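Local atomic coordinates of Orf c02003 protein (Sulfolobus solfataricus P2, PDB entry 2Q00), a protein that is of unknown function but belongs to the archaeal PaREP1 family and folds as a compact, all-helical single chain. Residues Lys20-Leu23 and Val24-Cys27. Sequence-based numbering, arbitrary orientation.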
loop_
_atom_site.group_PDB
_atom_site.type_symbol
_atom_site.label_atom_id
_atom_site.label_comp_id
_atom_site.label_asym_id
_atom_site.label_seq_id
_atom_site.Cartn_x
_atom_site.Cartn_y
_atom_site.Cartn_z
ATOM N N LYS A 20 12.102 0.407 -15.795
ATOM C CA LYS A 20 12.353 -0.442 -16.950
ATOM C C LYS A 20 11.109 -0.562 -17.824
ATOM O O LYS A 20 11.076 -1.365 -18.757
ATOM C CB LYS A 20 12.804 -1.836 -16.498
ATOM C CG LYS A 20 14.089 -1.840 -15.680
ATOM C CD LYS A 20 14.349 -3.216 -15.078
ATOM C CE LYS A 20 15.541 -3.203 -14.133
ATOM N NZ LYS A 20 16.814 -2.890 -14.847
ATOM N N GLY A 21 10.091 0.235 -17.511
ATOM C CA GLY A 21 8.863 0.206 -18.280
ATOM C C GLY A 21 7.898 -0.933 -17.978
ATOM O O GLY A 21 6.880 -1.066 -18.660
ATOM N N ASP A 22 8.183 -1.757 -16.973
ATOM C CA ASP A 22 7.280 -2.865 -16.648
ATOM C C ASP A 22 6.170 -2.357 -15.721
ATOM O O ASP A 22 6.206 -2.575 -14.506
ATOM C CB ASP A 22 8.053 -4.001 -15.970
ATOM C CG ASP A 22 7.285 -5.310 -15.981
ATOM O OD1 ASP A 22 6.038 -5.266 -15.856
ATOM O OD2 ASP A 22 7.923 -6.382 -16.105
ATOM N N LEU A 23 5.188 -1.678 -16.308
ATOM C CA LEU A 23 4.075 -1.099 -15.560
ATOM C C LEU A 23 3.208 -2.105 -14.809
ATOM O O LEU A 23 2.772 -1.839 -13.680
ATOM C CB LEU A 23 3.202 -0.268 -16.502
ATOM C CG LEU A 23 3.930 0.918 -17.138
ATOM C CD1 LEU A 23 3.124 1.468 -18.307
ATOM C CD2 LEU A 23 4.171 1.991 -16.094
ATOM N N VAL A 24 2.963 -3.254 -15.432
ATOM C CA VAL A 24 2.145 -4.292 -14.820
ATOM C C VAL A 24 2.742 -4.790 -13.508
ATOM O O VAL A 24 2.042 -4.945 -12.503
ATOM C CB VAL A 24 1.998 -5.490 -15.758
ATOM C CG1 VAL A 24 1.073 -6.528 -15.139
ATOM C CG2 VAL A 24 1.464 -5.021 -17.104
ATOM N N GLN A 25 4.044 -5.049 -13.529
ATOM C CA GLN A 25 4.745 -5.542 -12.353
ATOM C C GLN A 25 4.857 -4.466 -11.286
ATOM O O GLN A 25 4.610 -4.728 -10.102
ATOM C CB GLN A 25 6.134 -6.047 -12.758
ATOM C CG GLN A 25 6.131 -7.483 -13.259
ATOM C CD GLN A 25 6.017 -8.482 -12.116
ATOM O OE1 GLN A 25 6.961 -8.662 -11.343
ATOM N NE2 GLN A 25 4.856 -9.124 -11.993
ATOM N N ALA A 26 5.222 -3.261 -11.709
ATOM C CA ALA A 26 5.368 -2.134 -10.805
ATOM C C ALA A 26 4.076 -1.897 -10.029
ATOM O O ALA A 26 4.099 -1.785 -8.797
ATOM C CB ALA A 26 5.765 -0.874 -11.592
ATOM N N CYS A 27 2.952 -1.822 -10.741
ATOM C CA CYS A 27 1.654 -1.609 -10.089
ATOM C C CYS A 27 1.421 -2.606 -8.961
ATOM O O CYS A 27 1.039 -2.234 -7.850
ATOM C CB CYS A 27 0.504 -1.740 -11.103
ATOM S SG CYS A 27 0.418 -0.406 -12.316
#
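Asp22 holds the first turn of helix 23-45 by two of its oxygens at once, the carboxylate OD1 reaching Gln25 N and the backbone O reaching Ala26 N. The side-chain bond is the N-cap bond of the helix: Gln25 N lies 3.1 Å from Asp22 OD1, approaching from above the carboxylate plane, 43° out of it. The carboxylate owes its place to chi1 (-163°), which sets CG of Asp22 beside the residue's own carbonyl carbon, from where OD1 can meet Gln25 N. The main-chain bond, Ala26 N to Asp22 O at 3.0 Å, is straighter, and the next rung follows with Cys27 N 2.9 Å from Leu23 O.

The Gln25 side chain runs alongside the carboxylate in the same direction. Its CB comes within 3.2 Å of Asp22 OD1 and its CG within 3.5 Å of Asp22 OD2, so the aliphatic part of the glutamine flanks the acid; the bend at chi2 then carries the amide away from the carboxylate, its plane 59° from that of the acid. The negative charge at the N-terminal end of helix 23-45 is probably favoured by the helix dipole. Replacing Asp22 by an alanine removes OD1, which would probably leave Gln25 N without its capping acceptor and the aliphatic flank of the glutamine without its neighbour.

Gly21, at positive phi, is the C' residue of a Schellman motif that ends helix 6-19, so one helix is closed and the next capped within a few residues. At this short connection between helix 6-19 and helix 23-45, Asp22, Gln25 and Ala26 rest on Phe17 of helix 6-19, Val24 touches Phe94 and Cys27 Leu89 of helix 79-95, while Leu23 and Cys27 meet Val104 of helix 101-122.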